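Local coordinates for protein Cas13d (uncultured Ruminococcus sp, PDB 6IV9) that binds a CRISPR RNA and, as a two-HEPN Cas13 nuclease, probably matures that RNA and cleaves target RNA, at residues Ser401-Leu406 / Glu459-His464; Asp408-Cys413 / Arg455-Asn460; Cys290-Lys295 / Arg744-Ile749. The protein carries 2 engineered substitutions. All coordinates share one frame; numbering follows the deposited sequence.

Overall arrangement
Contacts 1 and 3 illustrate how a largely helical protein can meet one RNA at separate sites, whereas contact 2 is protein-only packing about 7 Å from it. Contacts 1 and 2 are successive stations on helices 400-418 and 436-464, with centres 8 Å apart; Ile461 CD1 touches Leu410 CD1 between them. Their centres lie about 31 and 32 Å from the chain's centre, so they are peripheral though locally buried. Contact 3 is more central, about 17 Å between centres, and joins residues more than 440 positions apart. Every touching residue is buried except Asp457 and Phe292, partly exposed. Aliphatic and sulfur groups join contact 1; aliphatic groups meet an aromatic ring in contacts 2 and 3.

Contact 1 (Ser401-Leu406 / Glu459-His464); sequences SKMYKL and ENIADH. With nucleotides of chain B.
Met403 and Ile461 bring the two backbones closest, their CA atoms 6.8 Å apart, where helix segments 401-406 and 459-464 run antiparallel at 154° with axes 10.1 Å from each other. Ile461 is the side chain in the middle, and its two branches divide the work. CG2 meets Met403 CG at 3.9 Å and also touches a methyl of Leu406, while the longer arm brings CD1 to Leu406 CB at 3.7 Å. The first torsion of Met403 (chi1 -173°) turns CG away from its own backbone N, and the thioether then continues until SD lies 4.5 Å from Ala462 CB. On helix 436-464, His464 ND1 donates to Asn460 O at 2.9 Å, the oxygen lying in the ring plane and the donor above the carbonyl plane, which would restrain the imidazole's rotation.

This is antiparallel helix packing with an apolar side between the helices and a lysine-bearing side on RNA phosphates. Lys402, bent at its last two torsions, donates a hydrogen bond from NZ to OP2 of C45 of chain B, 2.7 Å, with Asn340 OD1 as a second partner. Lys405 passes CD 3.6 Å from OP1 of A44 of chain B, and its NZ forms a salt bridge with the phosphate of another nucleotide. Helix 338-347 touches Leu406 through Leu344, helix 467-475 lies against Lys402 and His464, and helix 353-366 touches Lys405 through Tyr360 and Ile364.

Contact 2 (Asp408-Cys413 / Arg455-Asn460); sequences DFLLFC and RNDFEN
Leu410 CD1 is wedged between two consecutive residues of the opposing helix, and the way each one meets it differs. Asp457 presents its CB, 3.7 Å from that methyl, so the aspartate takes part through its aliphatic carbon. Phe458 offers the rim of its ring: Leu410 CD1 lies near the ring plane, 4.0 Å from CE1, and the leucine and phenylalanine side chains slide past each other in opposite directions. Reaching across in this way depends on the first torsion of Phe458 (chi1 -80°), which sets CG beside the backbone N and extends the ring toward helix 400-418. The outer end of the ring then comes to Leu411, whose CD2 stands 4.3 Å from CZ at an oblique angle. One aromatic side chain therefore bridges two neighbouring leucines.

The backbones behind these groups run antiparallel at 150°, with axes 11.2 Å apart, and the CA atoms of Leu410 and Asp457 are 8.5 Å from each other. This is antiparallel helix packing within an all-helical region, probably the Helical-1 domain that follows HEPN1 in Cas13d; helix 420-432 comes between the two partners along the chain. The segment 455-460 is kinked, since the backbone N atoms of Asn456 and Asp457 lack a bond to the preceding turn.

Further apolar cover comes from Phe454, which lies against both Leu410 and Leu411, and from Trp451, which touches Phe458. Met383 of helix 376-386 also touches Phe458, and Arg380 of that helix forms a salt bridge with Asp408.

Contact 3 (Cys290-Lys295 / Arg744-Ile749); sequences CVFHDK and RYVIAI. With nucleotides of chain B.
Phe292 meets helix 713-760 with the outer end of its ring, CZ lying 3.8 Å from Val746 CG1, which approaches the ring edge near its plane. One turn on, Ile749 CG2 stands 4.2 Å from Phe292 CE1 at an oblique angle, and the aromatic side chain crosses both aliphatic ones at about a right angle. Phe292 is the first residue to leave helical geometry after helix 267-291, and the His293 that follows is consistent with the histidine of a HEPN R-X4-H motif.

The same helix also meets RNA. Arg744, bent at its second and third torsions (chi2 -74°), curls so that one guanidinium face lies nearly parallel over the N3 and C2 side of the adenine of A27 of chain B, which is offset toward the guanidinium rim. NH1 is 3.2 Å from C2, while CD lies 3.4 Å from the ribose O4'. Phe913 O accepts a hydrogen bond from NH1, and the Phe913 ring makes a cation-pi pair with Arg744. Replacing Arg744 by an alanine would remove the guanidinium, and is likely to cost the adenine its flat cationic neighbour and Phe913 O this N-H donor. Ile747 CG2 lies 3.3 Å from OP1 of A27.

Around this, Ala184 and Thr188 of helix 168-197 touch Phe292, helix 816-827 backs Val746 through Ile826 and Ile749 through Ala823, probably an engineered position, and helix 901-908 packs against Arg744 and Ala748.

Contact 1 (Ser401-Leu406 / Glu459-His464)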
loop_
_atom_site.group_PDB
_atom_site.type_symbol
_atom_site.label_atom_id
_atom_site.label_comp_id
_atom_site.label_asym_id
_atom_site.label_seq_id
_atom_site.Cartn_x
_atom_site.Cartn_y
_atom_site.Cartn_z
ATOM N N SER A 401 23.802 -4.782 -4.867
ATOM C CA SER A 401 22.797 -3.923 -5.536
ATOM C C SER A 401 23.348 -3.419 -6.867
ATOM O O SER A 401 22.628 -3.441 -7.840
ATOM C CB SER A 401 22.420 -2.786 -4.660
ATOM O OG SER A 401 21.698 -3.256 -3.549
ATOM N N LYS A 402 24.600 -2.981 -6.879
ATOM C CA LYS A 402 25.191 -2.478 -8.138
ATOM C C LYS A 402 25.271 -3.628 -9.141
ATOM O O LYS A 402 24.912 -3.434 -10.271
ATOM C CB LYS A 402 26.549 -1.821 -7.884
ATOM C CG LYS A 402 27.282 -1.380 -9.135
ATOM C CD LYS A 402 28.561 -0.646 -8.879
ATOM C CE LYS A 402 28.368 0.677 -8.179
ATOM N NZ LYS A 402 27.600 1.644 -8.990
ATOM N N MET A 403 25.680 -4.804 -8.684
ATOM C CA MET A 403 25.848 -5.963 -9.581
ATOM C C MET A 403 24.504 -6.333 -10.203
ATOM O O MET A 403 24.474 -6.590 -11.388
ATOM C CB MET A 403 26.400 -7.158 -8.807
ATOM C CG MET A 403 26.771 -8.330 -9.672
ATOM S SD MET A 403 27.764 -9.558 -8.789
ATOM C CE MET A 403 26.656 -9.969 -7.456
ATOM N N TYR A 404 23.446 -6.348 -9.402
ATOM C CA TYR A 404 22.090 -6.688 -9.895
ATOM C C TYR A 404 21.584 -5.649 -10.891
ATOM O O TYR A 404 20.904 -6.052 -11.802
ATOM C CB TYR A 404 21.134 -6.972 -8.742
ATOM C CG TYR A 404 21.447 -8.258 -8.029
ATOM C CD1 TYR A 404 22.453 -9.086 -8.479
ATOM C CD2 TYR A 404 20.761 -8.634 -6.889
ATOM C CE1 TYR A 404 22.770 -10.259 -7.825
ATOM C CE2 TYR A 404 21.056 -9.810 -6.230
ATOM C CZ TYR A 404 22.066 -10.623 -6.699
ATOM O OH TYR A 404 22.381 -11.770 -6.053
ATOM N N LYS A 405 21.883 -4.372 -10.672
ATOM C CA LYS A 405 21.419 -3.323 -11.611
ATOM C C LYS A 405 22.061 -3.575 -12.975
ATOM O O LYS A 405 21.378 -3.531 -13.967
ATOM C CB LYS A 405 21.821 -1.937 -11.108
ATOM C CG LYS A 405 20.875 -1.289 -10.113
ATOM C CD LYS A 405 21.199 0.137 -9.806
ATOM C CE LYS A 405 20.092 0.870 -9.091
ATOM N NZ LYS A 405 19.889 0.371 -7.714
ATOM N N LEU A 406 23.353 -3.868 -12.982
ATOM C CA LEU A 406 24.053 -4.122 -14.259
ATOM C C LEU A 406 23.460 -5.352 -14.943
ATOM O O LEU A 406 23.203 -5.277 -16.113
ATOM C CB LEU A 406 25.540 -4.309 -13.958
ATOM C CG LEU A 406 26.238 -3.039 -13.497
ATOM C CD1 LEU A 406 27.571 -3.336 -12.849
ATOM C CD2 LEU A 406 26.390 -2.070 -14.644
ATOM N N GLU A 459 29.828 -12.717 -16.062
ATOM C CA GLU A 459 31.153 -12.964 -15.443
ATOM C C GLU A 459 31.963 -11.670 -15.485
ATOM O O GLU A 459 32.634 -11.362 -14.518
ATOM C CB GLU A 459 31.866 -14.105 -16.159
ATOM C CG GLU A 459 31.938 -15.359 -15.323
ATOM C CD GLU A 459 31.631 -16.659 -16.035
ATOM O OE1 GLU A 459 31.952 -16.773 -17.231
ATOM O OE2 GLU A 459 31.085 -17.563 -15.378
ATOM N N ASN A 460 31.864 -10.943 -16.585
ATOM C CA ASN A 460 32.602 -9.668 -16.733
ATOM C C ASN A 460 32.138 -8.692 -15.652
ATOM O O ASN A 460 32.973 -8.045 -15.037
ATOM C CB ASN A 460 32.344 -9.056 -18.105
ATOM C CG ASN A 460 33.238 -7.868 -18.370
ATOM O OD1 ASN A 460 34.368 -7.841 -17.921
ATOM N ND2 ASN A 460 32.738 -6.880 -19.082
ATOM N N ILE A 461 30.830 -8.610 -15.430
ATOM C CA ILE A 461 30.306 -7.671 -14.408
ATOM C C ILE A 461 30.865 -8.068 -13.048
ATOM O O ILE A 461 31.351 -7.206 -12.365
ATOM C CB ILE A 461 28.772 -7.736 -14.363
ATOM C CG1 ILE A 461 28.109 -7.032 -15.542
ATOM C CG2 ILE A 461 28.274 -7.200 -13.039
ATOM C CD1 ILE A 461 26.678 -7.395 -15.721
ATOM N N ALA A 462 30.823 -9.354 -12.723
ATOM C CA ALA A 462 31.290 -9.872 -11.416
ATOM C C ALA A 462 32.774 -9.549 -11.220
ATOM O O ALA A 462 33.151 -9.241 -10.115
ATOM C CB ALA A 462 31.026 -11.343 -11.317
ATOM N N ASP A 463 33.557 -9.601 -12.291
ATOM C CA ASP A 463 35.010 -9.282 -12.288
ATOM C C ASP A 463 35.232 -7.808 -11.939
ATOM O O ASP A 463 36.298 -7.477 -11.464
ATOM C CB ASP A 463 35.655 -9.604 -13.633
ATOM C CG ASP A 463 35.860 -11.084 -13.888
ATOM O OD1 ASP A 463 35.667 -11.873 -12.961
ATOM O OD2 ASP A 463 36.214 -11.423 -15.010
ATOM N N HIS A 464 34.277 -6.946 -12.252
ATOM C CA HIS A 464 34.471 -5.504 -11.963
ATOM C C HIS A 464 33.800 -5.114 -10.656
ATOM O O HIS A 464 33.936 -3.973 -10.270
ATOM C CB HIS A 464 33.884 -4.651 -13.079
ATOM C CG HIS A 464 34.683 -4.634 -14.331
ATOM N ND1 HIS A 464 34.655 -5.650 -15.224
ATOM C CD2 HIS A 464 35.513 -3.714 -14.839
ATOM C CE1 HIS A 464 35.435 -5.366 -16.230
ATOM N NE2 HIS A 464 35.961 -4.190 -16.023
ATOM P P C B 45 28.854 4.411 -6.846
ATOM O OP1 C B 45 30.238 4.907 -6.569
ATOM O OP2 C B 45 28.528 4.117 -8.272
ATOM O "O5'" C B 45 28.573 3.056 -6.068
ATOM C "C5'" C B 45 28.871 2.970 -4.677
ATOM C "C4'" C B 45 28.765 1.529 -4.273
ATOM O "O4'" C B 45 29.948 0.817 -4.712
ATOM C "C3'" C B 45 28.744 1.247 -2.778
ATOM O "O3'" C B 45 27.447 1.394 -2.245
ATOM C "C2'" C B 45 29.085 -0.230 -2.760
ATOM O "O2'" C B 45 28.089 -1.129 -3.160
ATOM C "C1'" C B 45 30.148 -0.301 -3.852
ATOM N N1 C B 45 31.497 -0.328 -3.245
ATOM C C2 C B 45 32.322 0.795 -3.249
ATOM O O2 C B 45 31.956 1.808 -3.855
ATOM N N3 C B 45 33.528 0.727 -2.635
ATOM C C4 C B 45 33.891 -0.390 -2.000
ATOM N N4 C B 45 35.084 -0.416 -1.407
ATOM C C5 C B 45 33.047 -1.532 -1.944
ATOM C C6 C B 45 31.875 -1.461 -2.574
ATOM P P A B 44 22.634 4.035 -7.824
ATOM O OP1 A B 44 23.108 3.010 -8.773
ATOM O OP2 A B 44 21.928 3.538 -6.597
ATOM O "O5'" A B 44 23.693 5.107 -7.285
ATOM C "C5'" A B 44 24.739 5.585 -8.202
ATOM C "C4'" A B 44 25.888 6.202 -7.444
ATOM O "O4'" A B 44 25.464 7.409 -6.755
ATOM C "C3'" A B 44 26.446 5.281 -6.355
ATOM O "O3'" A B 44 27.863 5.452 -6.217
ATOM C "C2'" A B 44 25.698 5.752 -5.126
ATOM O "O2'" A B 44 26.379 5.528 -3.920
ATOM C "C1'" A B 44 25.659 7.245 -5.361
ATOM N N9 A B 44 24.547 7.893 -4.685
ATOM C C8 A B 44 23.225 7.510 -4.592
ATOM N N7 A B 44 22.473 8.367 -3.945
ATOM C C5 A B 44 23.354 9.384 -3.601
ATOM C C6 A B 44 23.174 10.590 -2.924
ATOM N N6 A B 44 22.000 10.982 -2.430
ATOM N N1 A B 44 24.256 11.385 -2.747
ATOM C C2 A B 44 25.432 10.991 -3.253
ATOM N N3 A B 44 25.724 9.878 -3.923
ATOM C C4 A B 44 24.630 9.108 -4.060
#

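Contact 2 (Asp408-Cys413 / Arg455-Asn460)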
loop_
_atom_site.group_PDB
_atom_site.type_symbol
_atom_site.label_atom_id
_atom_site.label_comp_id
_atom_site.label_asym_id
_atom_site.label_seq_id
_atom_site.Cartn_x
_atom_site.Cartn_y
_atom_site.Cartn_z
ATOM N N ASP A 408 20.429 -6.743 -14.479
ATOM C CA ASP A 408 19.028 -6.423 -14.839
ATOM C C ASP A 408 19.020 -5.521 -16.079
ATOM O O ASP A 408 18.189 -5.715 -16.933
ATOM C CB ASP A 408 18.300 -5.787 -13.655
ATOM C CG ASP A 408 17.991 -6.752 -12.523
ATOM O OD1 ASP A 408 18.321 -7.920 -12.647
ATOM O OD2 ASP A 408 17.405 -6.329 -11.545
ATOM N N PHE A 409 19.951 -4.580 -16.156
ATOM C CA PHE A 409 20.001 -3.650 -17.307
ATOM C C PHE A 409 20.257 -4.406 -18.613
ATOM O O PHE A 409 19.629 -4.082 -19.587
ATOM C CB PHE A 409 21.049 -2.568 -17.097
ATOM C CG PHE A 409 21.025 -1.536 -18.187
ATOM C CD1 PHE A 409 20.027 -0.584 -18.242
ATOM C CD2 PHE A 409 21.974 -1.547 -19.189
ATOM C CE1 PHE A 409 20.004 0.366 -19.246
ATOM C CE2 PHE A 409 21.941 -0.607 -20.200
ATOM C CZ PHE A 409 20.961 0.346 -20.224
ATOM N N LEU A 410 21.163 -5.373 -18.603
ATOM C CA LEU A 410 21.445 -6.150 -19.831
ATOM C C LEU A 410 20.178 -6.893 -20.250
ATOM O O LEU A 410 19.861 -6.887 -21.409
ATOM C CB LEU A 410 22.534 -7.167 -19.512
ATOM C CG LEU A 410 23.936 -6.614 -19.307
ATOM C CD1 LEU A 410 24.906 -7.754 -19.095
ATOM C CD2 LEU A 410 24.359 -5.768 -20.487
ATOM N N LEU A 411 19.496 -7.517 -19.299
ATOM C CA LEU A 411 18.245 -8.253 -19.608
ATOM C C LEU A 411 17.183 -7.277 -20.118
ATOM O O LEU A 411 16.487 -7.607 -21.037
ATOM C CB LEU A 411 17.762 -8.930 -18.330
ATOM C CG LEU A 411 18.699 -9.985 -17.754
ATOM C CD1 LEU A 411 18.019 -10.729 -16.629
ATOM C CD2 LEU A 411 19.145 -10.943 -18.836
ATOM N N PHE A 412 17.088 -6.113 -19.498
ATOM C CA PHE A 412 16.072 -5.117 -19.901
ATOM C C PHE A 412 16.296 -4.702 -21.355
ATOM O O PHE A 412 15.382 -4.733 -22.138
ATOM C CB PHE A 412 16.241 -3.884 -19.021
ATOM C CG PHE A 412 15.601 -2.618 -19.525
ATOM C CD1 PHE A 412 14.279 -2.591 -19.917
ATOM C CD2 PHE A 412 16.317 -1.442 -19.569
ATOM C CE1 PHE A 412 13.699 -1.423 -20.367
ATOM C CE2 PHE A 412 15.732 -0.275 -20.014
ATOM C CZ PHE A 412 14.427 -0.270 -20.415
ATOM N N CYS A 413 17.530 -4.378 -21.704
ATOM C CA CYS A 413 17.861 -3.955 -23.086
ATOM C C CYS A 413 17.584 -5.094 -24.071
ATOM O O CYS A 413 17.121 -4.842 -25.157
ATOM C CB CYS A 413 19.301 -3.475 -23.151
ATOM S SG CYS A 413 19.526 -1.884 -22.326
ATOM N N ARG A 455 26.210 -15.284 -20.246
ATOM C CA ARG A 455 27.129 -15.839 -19.228
ATOM C C ARG A 455 28.425 -15.032 -19.205
ATOM O O ARG A 455 28.821 -14.640 -18.136
ATOM C CB ARG A 455 27.451 -17.289 -19.595
ATOM C CG ARG A 455 28.711 -17.848 -18.954
ATOM C CD ARG A 455 28.982 -19.285 -19.362
ATOM N NE ARG A 455 29.151 -20.169 -18.220
ATOM C CZ ARG A 455 28.524 -21.337 -18.037
ATOM N NH1 ARG A 455 27.882 -21.924 -19.031
ATOM N NH2 ARG A 455 28.548 -21.919 -16.856
ATOM N N ASN A 456 29.023 -14.772 -20.359
ATOM C CA ASN A 456 30.308 -14.032 -20.386
ATOM C C ASN A 456 30.105 -12.612 -19.860
ATOM O O ASN A 456 30.972 -12.122 -19.153
ATOM C CB ASN A 456 30.957 -14.074 -21.765
ATOM C CG ASN A 456 31.190 -15.484 -22.255
ATOM O OD1 ASN A 456 31.423 -16.394 -21.474
ATOM N ND2 ASN A 456 31.129 -15.671 -23.555
ATOM N N ASP A 457 28.995 -11.980 -20.230
ATOM C CA ASP A 457 28.696 -10.603 -19.761
ATOM C C ASP A 457 28.548 -10.608 -18.237
ATOM O O ASP A 457 29.063 -9.705 -17.596
ATOM C CB ASP A 457 27.433 -10.070 -20.431
ATOM C CG ASP A 457 27.639 -9.575 -21.850
ATOM O OD1 ASP A 457 28.763 -9.254 -22.200
ATOM O OD2 ASP A 457 26.671 -9.513 -22.583
ATOM N N PHE A 458 27.832 -11.584 -17.687
ATOM C CA PHE A 458 27.648 -11.630 -16.217
ATOM C C PHE A 458 28.990 -11.846 -15.518
ATOM O O PHE A 458 29.221 -11.247 -14.495
ATOM C CB PHE A 458 26.612 -12.670 -15.806
ATOM C CG PHE A 458 25.187 -12.215 -15.953
ATOM C CD1 PHE A 458 24.842 -11.296 -16.919
ATOM C CD2 PHE A 458 24.196 -12.710 -15.136
ATOM C CE1 PHE A 458 23.535 -10.881 -17.075
ATOM C CE2 PHE A 458 22.888 -12.296 -15.294
ATOM C CZ PHE A 458 22.564 -11.385 -16.262
ATOM N N GLU A 459 29.828 -12.717 -16.062
ATOM C CA GLU A 459 31.153 -12.964 -15.443
ATOM C C GLU A 459 31.963 -11.670 -15.485
ATOM O O GLU A 459 32.634 -11.362 -14.518
ATOM C CB GLU A 459 31.866 -14.105 -16.159
ATOM C CG GLU A 459 31.938 -15.359 -15.323
ATOM C CD GLU A 459 31.631 -16.659 -16.035
ATOM O OE1 GLU A 459 31.952 -16.773 -17.231
ATOM O OE2 GLU A 459 31.085 -17.563 -15.378
ATOM N N ASN A 460 31.864 -10.943 -16.585
ATOM C CA ASN A 460 32.602 -9.668 -16.733
ATOM C C ASN A 460 32.138 -8.692 -15.652
ATOM O O ASN A 460 32.973 -8.045 -15.037
ATOM C CB ASN A 460 32.344 -9.056 -18.105
ATOM C CG ASN A 460 33.238 -7.868 -18.370
ATOM O OD1 ASN A 460 34.368 -7.841 -17.921
ATOM N ND2 ASN A 460 32.738 -6.880 -19.082
#

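Contact 3 (Cys290-Lys295 / Arg744-Ile749)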
loop_
_atom_site.group_PDB
_atom_site.type_symbol
_atom_site.label_atom_id
_atom_site.label_comp_id
_atom_site.label_asym_id
_atom_site.label_seq_id
_atom_site.Cartn_x
_atom_site.Cartn_y
_atom_site.Cartn_z
ATOM N N CYS A 290 -13.185 13.813 2.207
ATOM C CA CYS A 290 -13.812 13.330 0.963
ATOM C C CYS A 290 -14.113 11.837 1.010
ATOM O O CYS A 290 -14.924 11.421 0.234
ATOM C CB CYS A 290 -12.886 13.567 -0.211
ATOM S SG CYS A 290 -12.708 15.319 -0.598
ATOM N N VAL A 291 -13.413 11.077 1.841
ATOM C CA VAL A 291 -13.641 9.608 1.880
ATOM C C VAL A 291 -14.332 9.173 3.173
ATOM O O VAL A 291 -14.623 8.005 3.281
ATOM C CB VAL A 291 -12.324 8.857 1.645
ATOM C CG1 VAL A 291 -11.804 9.085 0.246
ATOM C CG2 VAL A 291 -11.285 9.268 2.657
ATOM N N PHE A 292 -14.553 10.095 4.100
ATOM C CA PHE A 292 -15.265 9.806 5.368
ATOM C C PHE A 292 -16.330 10.880 5.601
ATOM O O PHE A 292 -16.154 11.984 5.174
ATOM C CB PHE A 292 -14.292 9.685 6.534
ATOM C CG PHE A 292 -13.490 8.417 6.496
ATOM C CD1 PHE A 292 -14.085 7.196 6.735
ATOM C CD2 PHE A 292 -12.153 8.446 6.186
ATOM C CE1 PHE A 292 -13.349 6.030 6.688
ATOM C CE2 PHE A 292 -11.420 7.281 6.130
ATOM C CZ PHE A 292 -12.020 6.080 6.379
ATOM N N HIS A 293 -17.406 10.527 6.281
ATOM C CA HIS A 293 -18.482 11.519 6.506
ATOM C C HIS A 293 -18.279 12.241 7.836
ATOM O O HIS A 293 -17.672 11.690 8.740
ATOM C CB HIS A 293 -19.859 10.872 6.342
ATOM C CG HIS A 293 -20.062 10.313 4.979
ATOM N ND1 HIS A 293 -19.181 9.438 4.408
ATOM C CD2 HIS A 293 -21.003 10.544 4.051
ATOM C CE1 HIS A 293 -19.586 9.125 3.206
ATOM N NE2 HIS A 293 -20.701 9.791 2.964
ATOM N N ASP A 294 -18.823 13.443 7.927
ATOM C CA ASP A 294 -18.752 14.239 9.173
ATOM C C ASP A 294 -19.859 13.782 10.128
ATOM O O ASP A 294 -20.579 12.857 9.799
ATOM C CB ASP A 294 -18.826 15.734 8.886
ATOM C CG ASP A 294 -20.125 16.181 8.251
ATOM O OD1 ASP A 294 -21.131 15.486 8.393
ATOM O OD2 ASP A 294 -20.101 17.223 7.613
ATOM N N LYS A 295 -20.029 14.512 11.233
ATOM C CA LYS A 295 -21.019 14.189 12.290
ATOM C C LYS A 295 -22.431 14.175 11.704
ATOM O O LYS A 295 -23.241 13.380 12.154
ATOM C CB LYS A 295 -20.935 15.233 13.406
ATOM C CG LYS A 295 -22.081 15.229 14.413
ATOM C CD LYS A 295 -22.390 16.603 14.998
ATOM C CE LYS A 295 -23.605 16.639 15.902
ATOM N NZ LYS A 295 -23.304 17.240 17.223
ATOM N N ARG A 744 -8.381 -3.405 6.992
ATOM C CA ARG A 744 -9.545 -4.124 6.414
ATOM C C ARG A 744 -10.837 -3.549 6.996
ATOM O O ARG A 744 -11.807 -3.493 6.299
ATOM C CB ARG A 744 -9.440 -5.622 6.704
ATOM C CG ARG A 744 -8.255 -6.297 6.046
ATOM C CD ARG A 744 -8.519 -6.430 4.571
ATOM N NE ARG A 744 -9.509 -7.437 4.303
ATOM C CZ ARG A 744 -9.323 -8.728 4.490
ATOM N NH1 ARG A 744 -8.125 -9.196 4.741
ATOM N NH2 ARG A 744 -10.337 -9.555 4.407
ATOM N N TYR A 745 -10.818 -3.256 8.290
ATOM C CA TYR A 745 -11.960 -2.675 9.036
ATOM C C TYR A 745 -12.214 -1.232 8.595
ATOM O O TYR A 745 -13.340 -0.808 8.521
ATOM C CB TYR A 745 -11.840 -2.984 10.527
ATOM C CG TYR A 745 -11.852 -4.466 10.749
ATOM C CD1 TYR A 745 -10.685 -5.194 10.696
ATOM C CD2 TYR A 745 -13.038 -5.150 10.903
ATOM C CE1 TYR A 745 -10.687 -6.563 10.838
ATOM C CE2 TYR A 745 -13.060 -6.520 11.043
ATOM C CZ TYR A 745 -11.880 -7.233 11.003
ATOM O OH TYR A 745 -11.892 -8.584 11.118
ATOM N N VAL A 746 -11.140 -0.511 8.318
ATOM C CA VAL A 746 -11.243 0.888 7.833
ATOM C C VAL A 746 -11.976 0.867 6.491
ATOM O O VAL A 746 -12.828 1.673 6.299
ATOM C CB VAL A 746 -9.864 1.547 7.704
ATOM C CG1 VAL A 746 -9.997 2.894 7.037
ATOM C CG2 VAL A 746 -9.182 1.669 9.057
ATOM N N ILE A 747 -11.651 -0.087 5.629
ATOM C CA ILE A 747 -12.354 -0.193 4.318
ATOM C C ILE A 747 -13.833 -0.473 4.602
ATOM O O ILE A 747 -14.673 0.124 3.978
ATOM C CB ILE A 747 -11.727 -1.312 3.469
ATOM C CG1 ILE A 747 -10.307 -0.965 3.025
ATOM C CG2 ILE A 747 -12.622 -1.672 2.306
ATOM C CD1 ILE A 747 -9.578 -2.111 2.400
ATOM N N ALA A 748 -14.105 -1.335 5.571
ATOM C CA ALA A 748 -15.506 -1.676 5.878
ATOM C C ALA A 748 -16.279 -0.421 6.313
ATOM O O ALA A 748 -17.392 -0.238 5.855
ATOM C CB ALA A 748 -15.530 -2.747 6.928
ATOM N N ILE A 749 -15.694 0.412 7.171
ATOM C CA ILE A 749 -16.365 1.659 7.639
ATOM C C ILE A 749 -16.562 2.619 6.464
ATOM O O ILE A 749 -17.634 3.160 6.313
ATOM C CB ILE A 749 -15.537 2.337 8.744
ATOM C CG1 ILE A 749 -15.549 1.532 10.039
ATOM C CG2 ILE A 749 -16.004 3.761 8.959
ATOM C CD1 ILE A 749 -16.899 1.354 10.629
ATOM P P A B 27 -13.359 -5.311 0.750
ATOM O OP1 A B 27 -13.517 -4.828 2.162
ATOM O OP2 A B 27 -14.107 -4.604 -0.288
ATOM O "O5'" A B 27 -11.900 -5.238 0.173
ATOM C "C5'" A B 27 -10.841 -5.761 1.003
ATOM C "C4'" A B 27 -9.544 -5.586 0.312
ATOM O "O4'" A B 27 -8.486 -6.059 1.145
ATOM C "C3'" A B 27 -9.401 -6.401 -0.974
ATOM O "O3'" A B 27 -9.482 -5.563 -2.110
ATOM C "C2'" A B 27 -7.981 -6.995 -0.895
ATOM O "O2'" A B 27 -7.223 -6.728 -2.067
ATOM C "C1'" A B 27 -7.397 -6.287 0.338
ATOM N N9 A B 27 -6.425 -7.082 1.070
ATOM C C8 A B 27 -5.164 -6.652 1.392
ATOM N N7 A B 27 -4.428 -7.565 1.965
ATOM C C5 A B 27 -5.266 -8.671 2.046
ATOM C C6 A B 27 -5.086 -9.958 2.582
ATOM N N6 A B 27 -3.942 -10.374 3.136
ATOM N N1 A B 27 -6.114 -10.836 2.476
ATOM C C2 A B 27 -7.255 -10.412 1.923
ATOM N N3 A B 27 -7.560 -9.211 1.442
ATOM C C4 A B 27 -6.507 -8.380 1.518
#